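Local coordinates for uncharacterized protein TP-0789 domain-containing protein (Desulfovibrio piger ATCC 29098, PDB 4Z48), which is of unknown function but belongs to the LolA-like family and is probably an exported protein related to outer-membrane lipoprotein-sorting proteins, at residues Leu127-Gln138 and Tyr149-Lys159; Ile201-Met210 and Val222-Tyr230. All blocks are in the same frame, centred on the assembly; numbering follows the deposited sequence. Where two conformers were deposited one is given.

Interaction 1: residues Leu127-Gln138 and Tyr149-Lys159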
loop_
_atom_site.group_PDB
_atom_site.type_symbol
_atom_site.label_atom_id
_atom_site.label_comp_id
_atom_site.label_asym_id
_atom_site.label_seq_id
_atom_site.Cartn_x
_atom_site.Cartn_y
_atom_site.Cartn_z
ATOM N N LEU A 127 -2.486 4.197 0.054
ATOM C CA LEU A 127 -3.658 3.319 -0.020
ATOM C C LEU A 127 -4.968 4.090 0.281
ATOM O O LEU A 127 -6.046 3.600 -0.070
ATOM C CB LEU A 127 -3.479 2.118 0.954
ATOM C CG LEU A 127 -4.538 0.984 1.011
ATOM C CD1 LEU A 127 -4.793 0.350 -0.340
ATOM C CD2 LEU A 127 -4.121 -0.096 1.991
ATOM N N ASP A 128 -4.879 5.301 0.887
ATOM C CA ASP A 128 -6.076 6.037 1.271
ATOM C C ASP A 128 -6.158 7.460 0.659
ATOM O O ASP A 128 -6.473 8.420 1.371
ATOM C CB ASP A 128 -6.179 6.077 2.810
ATOM C CG ASP A 128 -6.482 4.719 3.432
ATOM O OD1 ASP A 128 -7.654 4.269 3.349
ATOM O OD2 ASP A 128 -5.545 4.100 3.993
ATOM N N ASP A 129 -5.938 7.579 -0.668
ATOM C CA ASP A 129 -6.061 8.845 -1.406
ATOM C C ASP A 129 -7.547 9.008 -1.768
ATOM O O ASP A 129 -7.965 8.661 -2.874
ATOM C CB ASP A 129 -5.144 8.837 -2.641
ATOM C CG ASP A 129 -4.698 10.214 -3.104
ATOM O OD1 ASP A 129 -5.569 11.089 -3.297
ATOM O OD2 ASP A 129 -3.477 10.401 -3.321
ATOM N N VAL A 130 -8.351 9.466 -0.772
ATOM C CA VAL A 130 -9.815 9.564 -0.750
ATOM C C VAL A 130 -10.412 10.154 -2.056
ATOM O O VAL A 130 -11.393 9.602 -2.579
ATOM C CB VAL A 130 -10.334 10.330 0.504
ATOM C CG1 VAL A 130 -11.813 10.653 0.405
ATOM C CG2 VAL A 130 -10.076 9.531 1.781
ATOM N N ASP A 131 -9.824 11.237 -2.579
ATOM C CA ASP A 131 -10.406 11.908 -3.745
ATOM C C ASP A 131 -9.978 11.289 -5.101
ATOM O O ASP A 131 -10.309 11.835 -6.158
ATOM C CB ASP A 131 -10.120 13.418 -3.692
ATOM C CG ASP A 131 -10.831 14.133 -2.542
ATOM O OD1 ASP A 131 -12.061 13.935 -2.376
ATOM O OD2 ASP A 131 -10.166 14.909 -1.826
ATOM N N GLU A 132 -9.359 10.117 -5.088
ATOM C CA GLU A 132 -9.041 9.464 -6.351
ATOM C C GLU A 132 -10.156 8.469 -6.736
ATOM O O GLU A 132 -10.147 7.945 -7.856
ATOM C CB GLU A 132 -7.667 8.783 -6.312
ATOM C CG GLU A 132 -6.504 9.760 -6.294
ATOM C CD GLU A 132 -5.161 9.187 -6.696
ATOM O OE1 GLU A 132 -4.824 8.068 -6.246
ATOM O OE2 GLU A 132 -4.419 9.889 -7.421
ATOM N N TYR A 133 -11.167 8.300 -5.851
ATOM C CA TYR A 133 -12.229 7.304 -6.029
ATOM C C TYR A 133 -13.653 7.786 -5.793
ATOM O O TYR A 133 -13.891 8.745 -5.085
ATOM C CB TYR A 133 -11.992 6.135 -5.023
ATOM C CG TYR A 133 -10.597 5.556 -5.045
ATOM C CD1 TYR A 133 -9.589 6.078 -4.236
ATOM C CD2 TYR A 133 -10.282 4.482 -5.868
ATOM C CE1 TYR A 133 -8.295 5.550 -4.256
ATOM C CE2 TYR A 133 -8.997 3.940 -5.892
ATOM C CZ TYR A 133 -8.000 4.494 -5.103
ATOM O OH TYR A 133 -6.726 3.973 -5.130
ATOM N N ASP A 134 -14.603 7.029 -6.331
ATOM C CA ASP A 134 -16.041 7.084 -6.079
ATOM C C ASP A 134 -16.355 5.928 -5.145
ATOM O O ASP A 134 -15.834 4.834 -5.343
ATOM C CB ASP A 134 -16.819 6.960 -7.391
ATOM C CG ASP A 134 -16.636 8.163 -8.287
ATOM O OD1 ASP A 134 -16.848 9.294 -7.806
ATOM O OD2 ASP A 134 -16.232 7.976 -9.445
ATOM N N TYR A 135 -17.189 6.150 -4.149
ATOM C CA TYR A 135 -17.487 5.123 -3.155
ATOM C C TYR A 135 -18.900 4.633 -3.192
ATOM O O TYR A 135 -19.794 5.332 -3.643
ATOM C CB TYR A 135 -17.167 5.656 -1.746
ATOM C CG TYR A 135 -15.719 6.072 -1.614
ATOM C CD1 TYR A 135 -14.728 5.132 -1.366
ATOM C CD2 TYR A 135 -15.328 7.389 -1.845
ATOM C CE1 TYR A 135 -13.385 5.492 -1.322
ATOM C CE2 TYR A 135 -13.991 7.766 -1.787
ATOM C CZ TYR A 135 -13.021 6.811 -1.523
ATOM O OH TYR A 135 -11.690 7.139 -1.492
ATOM N N LEU A 136 -19.108 3.444 -2.633
ATOM C CA LEU A 136 -20.440 2.900 -2.410
ATOM C C LEU A 136 -20.438 2.016 -1.125
ATOM O O LEU A 136 -19.834 0.940 -1.090
ATOM C CB LEU A 136 -20.925 2.150 -3.653
ATOM C CG LEU A 136 -22.342 1.592 -3.695
ATOM C CD1 LEU A 136 -23.398 2.702 -3.640
ATOM C CD2 LEU A 136 -22.520 0.746 -4.958
ATOM N N LEU A 137 -21.057 2.521 -0.050
ATOM C CA LEU A 137 -21.195 1.756 1.181
ATOM C C LEU A 137 -22.304 0.693 0.945
ATOM O O LEU A 137 -23.462 1.051 0.768
ATOM C CB LEU A 137 -21.514 2.670 2.394
ATOM C CG LEU A 137 -21.711 1.954 3.727
ATOM C CD1 LEU A 137 -20.433 1.247 4.162
ATOM C CD2 LEU A 137 -22.164 2.915 4.814
ATOM N N GLN A 138 -21.929 -0.590 0.947
ATOM C CA GLN A 138 -22.818 -1.711 0.616
ATOM C C GLN A 138 -23.514 -2.304 1.806
ATOM O O GLN A 138 -24.530 -2.977 1.651
ATOM C CB GLN A 138 -22.048 -2.813 -0.134
ATOM C CG GLN A 138 -21.556 -2.371 -1.509
ATOM C CD GLN A 138 -22.650 -2.285 -2.555
ATOM O OE1 GLN A 138 -23.820 -1.981 -2.273
ATOM N NE2 GLN A 138 -22.284 -2.589 -3.782
ATOM N N TYR A 149 -17.694 -2.896 7.858
ATOM C CA TYR A 149 -18.400 -2.154 6.804
ATOM C C TYR A 149 -17.933 -2.783 5.476
ATOM O O TYR A 149 -16.758 -3.160 5.385
ATOM C CB TYR A 149 -17.988 -0.677 6.795
ATOM C CG TYR A 149 -18.282 0.135 8.021
ATOM C CD1 TYR A 149 -19.567 0.591 8.281
ATOM C CD2 TYR A 149 -17.253 0.568 8.856
ATOM C CE1 TYR A 149 -19.840 1.402 9.378
ATOM C CE2 TYR A 149 -17.517 1.367 9.971
ATOM C CZ TYR A 149 -18.812 1.798 10.213
ATOM O OH TYR A 149 -19.108 2.596 11.299
ATOM N N ILE A 150 -18.812 -2.893 4.481
ATOM C CA ILE A 150 -18.481 -3.320 3.131
ATOM C C ILE A 150 -18.423 -2.015 2.319
ATOM O O ILE A 150 -19.446 -1.342 2.150
ATOM C CB ILE A 150 -19.437 -4.387 2.518
ATOM C CG1 ILE A 150 -19.648 -5.611 3.468
ATOM C CG2 ILE A 150 -18.907 -4.827 1.115
ATOM C CD1 ILE A 150 -20.983 -6.332 3.246
ATOM N N LEU A 151 -17.213 -1.631 1.870
ATOM C CA LEU A 151 -16.999 -0.381 1.145
ATOM C C LEU A 151 -16.408 -0.644 -0.206
ATOM O O LEU A 151 -15.270 -1.139 -0.290
ATOM C CB LEU A 151 -16.034 0.554 1.939
ATOM C CG LEU A 151 -15.808 1.961 1.327
ATOM C CD1 LEU A 151 -17.128 2.745 1.234
ATOM C CD2 LEU A 151 -14.813 2.759 2.154
ATOM N N GLU A 152 -17.159 -0.332 -1.259
ATOM C CA GLU A 152 -16.660 -0.461 -2.618
ATOM C C GLU A 152 -16.086 0.862 -3.041
ATOM O O GLU A 152 -16.687 1.908 -2.751
ATOM C CB GLU A 152 -17.767 -0.881 -3.602
ATOM C CG GLU A 152 -18.302 -2.289 -3.401
ATOM C CD GLU A 152 -19.121 -2.859 -4.550
ATOM O OE1 GLU A 152 -19.134 -2.255 -5.650
ATOM O OE2 GLU A 152 -19.724 -3.940 -4.356
ATOM N N ARG A 153 -14.948 0.837 -3.725
ATOM C CA ARG A 153 -14.372 2.061 -4.270
ATOM C C ARG A 153 -13.972 1.808 -5.720
ATOM O O ARG A 153 -13.467 0.745 -6.036
ATOM C CB ARG A 153 -13.231 2.625 -3.405
ATOM C CG ARG A 153 -11.880 1.982 -3.525
ATOM C CD ARG A 153 -10.876 2.732 -2.695
ATOM N NE ARG A 153 -9.572 2.087 -2.781
ATOM C CZ ARG A 153 -8.516 2.421 -2.050
ATOM N NH1 ARG A 153 -8.608 3.385 -1.140
ATOM N NH2 ARG A 153 -7.371 1.774 -2.196
ATOM N N THR A 154 -14.325 2.742 -6.601
ATOM C CA THR A 154 -14.067 2.674 -8.033
ATOM C C THR A 154 -13.163 3.846 -8.372
ATOM O O THR A 154 -13.468 4.964 -7.957
ATOM C CB THR A 154 -15.411 2.690 -8.817
ATOM O OG1 THR A 154 -16.217 1.608 -8.380
ATOM C CG2 THR A 154 -15.224 2.526 -10.305
ATOM N N PRO A 155 -12.077 3.652 -9.144
ATOM C CA PRO A 155 -11.241 4.801 -9.485
ATOM C C PRO A 155 -12.005 5.779 -10.359
ATOM O O PRO A 155 -12.783 5.373 -11.241
ATOM C CB PRO A 155 -10.059 4.179 -10.243
ATOM C CG PRO A 155 -10.593 2.894 -10.802
ATOM C CD PRO A 155 -11.544 2.405 -9.730
ATOM N N LYS A 156 -11.812 7.067 -10.088
ATOM C CA LYS A 156 -12.406 8.139 -10.900
ATOM C C LYS A 156 -11.867 8.053 -12.321
ATOM O O LYS A 156 -10.725 7.615 -12.525
ATOM C CB LYS A 156 -12.069 9.510 -10.294
ATOM C CG LYS A 156 -12.803 9.778 -9.000
ATOM C CD LYS A 156 -12.748 11.230 -8.614
ATOM C CE LYS A 156 -13.591 11.497 -7.385
ATOM N NZ LYS A 156 -13.303 12.845 -6.836
ATOM N N LYS A 157 -12.696 8.437 -13.296
ATOM C CA LYS A 157 -12.361 8.461 -14.718
ATOM C C LYS A 157 -11.010 9.202 -14.943
ATOM O O LYS A 157 -10.788 10.294 -14.406
ATOM C CB LYS A 157 -13.504 9.104 -15.539
ATOM C CG LYS A 157 -13.304 8.950 -17.046
ATOM C CD LYS A 157 -14.514 9.366 -17.822
ATOM C CE LYS A 157 -14.249 9.421 -19.305
ATOM N NZ LYS A 157 -15.424 9.958 -20.043
ATOM N N GLY A 158 -10.125 8.561 -15.690
ATOM C CA GLY A 158 -8.816 9.111 -16.017
ATOM C C GLY A 158 -7.680 8.686 -15.117
ATOM O O GLY A 158 -6.520 8.977 -15.432
ATOM N N LYS A 159 -7.986 8.004 -13.983
ATOM C CA LYS A 159 -6.958 7.549 -13.055
ATOM C C LYS A 159 -6.216 6.334 -13.655
ATOM O O LYS A 159 -6.834 5.390 -14.164
ATOM C CB LYS A 159 -7.538 7.245 -11.662
ATOM C CG LYS A 159 -6.503 6.830 -10.622
ATOM C CD LYS A 159 -7.168 6.347 -9.354
ATOM C CE LYS A 159 -6.319 5.380 -8.555
ATOM N NZ LYS A 159 -4.978 5.939 -8.229
HETATM O O HOH W 1 -14.179 13.217 -4.255
HETATM O O HOH W 2 -15.964 5.627 -10.653
HETATM O O HOH W 3 -17.569 2.341 -5.870
HETATM O O HOH W 4 -15.312 9.266 -12.429
HETATM O O HOH W 5 -10.159 5.452 -0.055
#
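This contact is the pairing within the antiparallel beta hairpin of strands 133-143 and 146-155, and the loop leading into its first strand, 127-132, folds back onto the second. Between D134 and Q138 on one strand and I150 and T154 on the other, backbone hydrogen bonds run in the hydrogen-bonded pairs D134-T154 and L136-E152, and Q138 N continues the ladder to I150 O; the axes of 133-138 and 149-155 run at 155° between their N-to-C directions. R153 carries much of the side-chain contact. Its CG stands between the backbone N and the carbonyl carbon, and the chain then runs extended past Y133. The guanidinium lies flat on the Y133 ring, planes 3° apart and centres 4.1 Å apart, a cation-pi contact through CZ, with R153 CD making a CH-pi contact 3.6 Å from the Y133 centroid. Beyond the ring, R153 NH1 and NH2 both grip L127 O, at 2.8 and 3.1 Å, with the acceptor in the guanidinium plane. Q166 takes R153 NE, so stack and bonds together fix the rotation of the group. Y135 runs alongside R153, CE1 3.5 Å from R153 CB, and its hydroxyl donates to V130 O in the carbonyl plane. Past the strand end, K156 N donates to E132 O at 2.9 Å, nearly straight at 175°, and K159 NZ forms a salt bridge with E132 OE1 from above the carboxylate plane. E152 shares a face with L136, and Q138 NE2 reaches its OE2 at 3.0 Å, likewise from above the carboxylate. Such pairing is typical of the meandering antiparallel hairpins of a LolA-like fold, here at one of the two outermost strands, 133-143.

Interaction 2: residues Ile201-Met210 and Val222-Tyr230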
loop_
_atom_site.group_PDB
_atom_site.type_symbol
_atom_site.label_atom_id
_atom_site.label_comp_id
_atom_site.label_asym_id
_atom_site.label_seq_id
_atom_site.Cartn_x
_atom_site.Cartn_y
_atom_site.Cartn_z
ATOM N N ILE A 201 0.128 0.740 17.590
ATOM C CA ILE A 201 1.525 1.134 17.773
ATOM C C ILE A 201 1.592 2.625 17.982
ATOM O O ILE A 201 1.144 3.371 17.134
ATOM C CB ILE A 201 2.418 0.677 16.590
ATOM C CG1 ILE A 201 2.484 -0.866 16.480
ATOM C CG2 ILE A 201 3.822 1.285 16.704
ATOM C CD1 ILE A 201 2.438 -1.347 15.057
ATOM N N ASP A 202 2.168 3.060 19.119
ATOM C CA ASP A 202 2.251 4.482 19.511
ATOM C C ASP A 202 0.890 5.184 19.345
ATOM O O ASP A 202 0.820 6.308 18.840
ATOM C CB ASP A 202 3.374 5.216 18.724
ATOM C CG ASP A 202 4.739 4.553 18.826
ATOM O OD1 ASP A 202 5.083 4.057 19.921
ATOM O OD2 ASP A 202 5.461 4.512 17.801
ATOM N N GLY A 203 -0.175 4.493 19.773
ATOM C CA GLY A 203 -1.546 4.991 19.742
ATOM C C GLY A 203 -2.255 4.943 18.403
ATOM O O GLY A 203 -3.342 5.503 18.284
ATOM N N ILE A 204 -1.655 4.283 17.374
ATOM C CA ILE A 204 -2.217 4.213 16.020
ATOM C C ILE A 204 -2.402 2.749 15.589
ATOM O O ILE A 204 -1.416 2.017 15.392
ATOM C CB ILE A 204 -1.300 4.966 14.977
ATOM C CG1 ILE A 204 -0.995 6.444 15.394
ATOM C CG2 ILE A 204 -1.892 4.882 13.540
ATOM C CD1 ILE A 204 0.079 7.210 14.478
ATOM N N TRP A 205 -3.659 2.363 15.359
ATOM C CA TRP A 205 -3.998 1.032 14.862
ATOM C C TRP A 205 -3.368 0.887 13.462
ATOM O O TRP A 205 -3.592 1.739 12.597
ATOM C CB TRP A 205 -5.524 0.850 14.852
ATOM C CG TRP A 205 -6.055 0.418 16.189
ATOM C CD1 TRP A 205 -6.785 1.166 17.062
ATOM C CD2 TRP A 205 -5.842 -0.852 16.825
ATOM N NE1 TRP A 205 -7.040 0.445 18.203
ATOM C CE2 TRP A 205 -6.496 -0.808 18.074
ATOM C CE3 TRP A 205 -5.199 -2.042 16.438
ATOM C CZ2 TRP A 205 -6.527 -1.907 18.943
ATOM C CZ3 TRP A 205 -5.199 -3.119 17.310
ATOM C CH2 TRP A 205 -5.837 -3.040 18.558
ATOM N N THR A 206 -2.450 -0.105 13.322
ATOM C CA THR A 206 -1.647 -0.321 12.118
ATOM C C THR A 206 -1.729 -1.773 11.660
ATOM O O THR A 206 -1.671 -2.681 12.495
ATOM C CB THR A 206 -0.171 0.044 12.455
ATOM O OG1 THR A 206 -0.113 1.336 13.052
ATOM C CG2 THR A 206 0.771 0.009 11.218
ATOM N N VAL A 207 -1.811 -1.992 10.340
ATOM C CA VAL A 207 -1.752 -3.344 9.752
ATOM C C VAL A 207 -0.302 -3.752 9.850
ATOM O O VAL A 207 0.563 -2.968 9.440
ATOM C CB VAL A 207 -2.307 -3.406 8.286
ATOM C CG1 VAL A 207 -1.918 -4.718 7.604
ATOM C CG2 VAL A 207 -3.843 -3.220 8.263
ATOM N N THR A 208 -0.007 -4.955 10.398
ATOM C CA THR A 208 1.382 -5.387 10.545
ATOM C C THR A 208 1.601 -6.756 9.956
ATOM O O THR A 208 2.686 -7.308 10.079
ATOM C CB THR A 208 1.843 -5.362 12.034
ATOM O OG1 THR A 208 1.102 -6.304 12.799
ATOM C CG2 THR A 208 1.789 -3.985 12.661
ATOM N N GLN A 209 0.589 -7.302 9.277
ATOM C CA GLN A 209 0.755 -8.559 8.575
ATOM C C GLN A 209 -0.267 -8.591 7.443
ATOM O O GLN A 209 -1.399 -8.142 7.609
ATOM C CB GLN A 209 0.643 -9.764 9.507
ATOM C CG GLN A 209 0.984 -11.085 8.811
ATOM C CD GLN A 209 0.604 -12.258 9.676
ATOM O OE1 GLN A 209 -0.576 -12.623 9.786
ATOM N NE2 GLN A 209 1.595 -12.910 10.267
HETATM N N MSE A 210 0.167 -9.064 6.285
HETATM C CA MSE A 210 -0.674 -9.138 5.103
HETATM C C MSE A 210 -0.429 -10.387 4.289
HETATM O O MSE A 210 0.716 -10.819 4.141
HETATM C CB MSE A 210 -0.365 -7.947 4.212
HETATM C CG MSE A 210 -1.114 -6.685 4.522
HETATM SE SE MSE A 210 -0.802 -5.634 2.931
HETATM C CE MSE A 210 -2.319 -6.240 1.925
ATOM N N VAL A 222 3.258 -13.270 1.581
ATOM C CA VAL A 222 2.949 -12.983 2.990
ATOM C C VAL A 222 3.981 -11.963 3.489
ATOM O O VAL A 222 5.166 -12.203 3.365
ATOM C CB VAL A 222 2.889 -14.260 3.864
ATOM C CG1 VAL A 222 2.597 -13.920 5.329
ATOM C CG2 VAL A 222 1.850 -15.245 3.327
ATOM N N ILE A 223 3.527 -10.829 4.046
ATOM C CA ILE A 223 4.461 -9.824 4.557
ATOM C C ILE A 223 4.244 -9.641 6.056
ATOM O O ILE A 223 3.113 -9.362 6.490
ATOM C CB ILE A 223 4.326 -8.444 3.825
ATOM C CG1 ILE A 223 4.279 -8.588 2.278
ATOM C CG2 ILE A 223 5.490 -7.519 4.264
ATOM C CD1 ILE A 223 3.738 -7.324 1.610
ATOM N N ASP A 224 5.351 -9.702 6.812
ATOM C CA ASP A 224 5.372 -9.522 8.253
ATOM C C ASP A 224 6.149 -8.304 8.597
ATOM O O ASP A 224 7.351 -8.253 8.318
ATOM C CB ASP A 224 5.980 -10.730 8.961
ATOM C CG ASP A 224 5.123 -11.961 9.022
ATOM O OD1 ASP A 224 4.211 -11.989 9.857
ATOM O OD2 ASP A 224 5.514 -12.988 8.392
ATOM N N TRP A 225 5.483 -7.322 9.225
ATOM C CA TRP A 225 6.146 -6.117 9.689
ATOM C C TRP A 225 6.448 -6.222 11.175
ATOM O O TRP A 225 5.621 -6.718 11.981
ATOM C CB TRP A 225 5.329 -4.846 9.445
ATOM C CG TRP A 225 5.265 -4.376 8.021
ATOM C CD1 TRP A 225 6.109 -3.501 7.399
ATOM C CD2 TRP A 225 4.319 -4.793 7.037
ATOM N NE1 TRP A 225 5.704 -3.294 6.100
ATOM C CE2 TRP A 225 4.627 -4.103 5.838
ATOM C CE3 TRP A 225 3.231 -5.684 7.047
ATOM C CZ2 TRP A 225 3.881 -4.274 4.662
ATOM C CZ3 TRP A 225 2.467 -5.822 5.882
ATOM C CH2 TRP A 225 2.787 -5.117 4.717
ATOM N N SER A 226 7.595 -5.665 11.560
ATOM C CA SER A 226 7.987 -5.611 12.960
ATOM C C SER A 226 8.890 -4.410 13.200
ATOM O O SER A 226 9.265 -3.723 12.248
ATOM C CB SER A 226 8.609 -6.927 13.426
ATOM O OG SER A 226 9.765 -7.311 12.712
ATOM N N ASN A 227 9.098 -4.073 14.497
ATOM C CA ASN A 227 9.878 -2.930 14.979
ATOM C C ASN A 227 9.343 -1.610 14.377
ATOM O O ASN A 227 10.122 -0.686 14.077
ATOM C CB ASN A 227 11.361 -3.124 14.714
ATOM C CG ASN A 227 11.896 -4.335 15.451
ATOM O OD1 ASN A 227 11.783 -4.444 16.662
ATOM N ND2 ASN A 227 12.399 -5.301 14.731
ATOM N N LEU A 228 7.993 -1.528 14.221
ATOM C CA LEU A 228 7.396 -0.320 13.654
ATOM C C LEU A 228 7.311 0.764 14.725
ATOM O O LEU A 228 6.970 0.514 15.886
ATOM C CB LEU A 228 6.017 -0.561 12.996
ATOM C CG LEU A 228 5.497 0.553 12.038
ATOM C CD1 LEU A 228 4.572 -0.011 11.006
ATOM C CD2 LEU A 228 4.764 1.659 12.781
ATOM N N ARG A 229 7.691 1.973 14.331
ATOM C CA ARG A 229 7.691 3.152 15.212
ATOM C C ARG A 229 7.150 4.370 14.474
ATOM O O ARG A 229 7.356 4.486 13.272
ATOM C CB ARG A 229 9.115 3.448 15.699
ATOM C CG ARG A 229 9.652 2.481 16.744
ATOM C CD ARG A 229 10.481 3.211 17.787
ATOM N NE ARG A 229 11.711 3.781 17.231
ATOM C CZ ARG A 229 12.367 4.807 17.765
ATOM N NH1 ARG A 229 11.906 5.401 18.859
ATOM N NH2 ARG A 229 13.476 5.262 17.197
ATOM N N TYR A 230 6.460 5.277 15.179
ATOM C CA TYR A 230 5.981 6.532 14.578
ATOM C C TYR A 230 6.710 7.741 15.155
ATOM O O TYR A 230 7.164 7.686 16.297
ATOM C CB TYR A 230 4.489 6.722 14.796
ATOM C CG TYR A 230 3.637 5.771 13.994
ATOM C CD1 TYR A 230 3.521 5.908 12.618
ATOM C CD2 TYR A 230 2.907 4.758 14.616
ATOM C CE1 TYR A 230 2.714 5.055 11.873
ATOM C CE2 TYR A 230 2.109 3.885 13.876
ATOM C CZ TYR A 230 2.033 4.031 12.499
ATOM O OH TYR A 230 1.279 3.199 11.723
HETATM O O HOH W 6 7.059 1.827 18.743
#
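The Y230 ring has I204 CD1 over the centre of one face, 3.8 Å from the centroid and 12° off the normal, a CH-pi contact; in one of the two conformers of L228, CD2 lies toward the rim of the opposite face. In the plane of the ring, T206 OG1 lies 2.7 Å from Y230 OH, and I201 O comes to the CD2-CE2 edge. T206 OG1 donates to I204 O, from above its carbonyl plane. The W225 indole has I223 CG2 over one face, offset toward the rim, and T208 O and M210 CB in plane at its edge. Selenomethionine M210 adds a Met-aromatic contact at the edge, its SE 4.0 Å from W225 CH2. Both rings belong to the second strand of the antiparallel hairpin 204-214/219-230, and this strand turns a corner at N227. Before the corner the backbones pair directly, with M210 and I223 bonded both ways and W225 N donating to T208 O; after it the axes of 204-210 and 228-230 stand 10.2 Å apart, and side chains bridge the gap. Here D202, in the type I' turn 201-204, accepts from Y230 N at OD2, 2.9 Å and nearly along the C-O axis. At the paired end, Q209 lies alongside D224, its NE2 donating to D224 OD1 at 2.8 Å and nearly straight (176°), on the syn side and tilted out of the carboxylate plane; S196 holds Q209 OE1.

How the interactions relate
Interaction 1 closes before interaction 2 opens along the chain, and each lies on its own antiparallel hairpin: 133-143/146-155 for the first, 204-214/219-230 for the second. Their centres are 24 Å apart and their nearest atoms about 6 Å, so they do not touch. Between the hairpins the chain runs through strands 163-171, 177-184 and 189-201, each antiparallel to its neighbour, which connect the two contacts by successive strand pairing. Strand 133-143 is an outermost strand within the chain, whereas 219-230 pairs onward with strand 27-38. The contacts thus mark an edge and an interior position of the same strand succession, consistent with the LolA-like family.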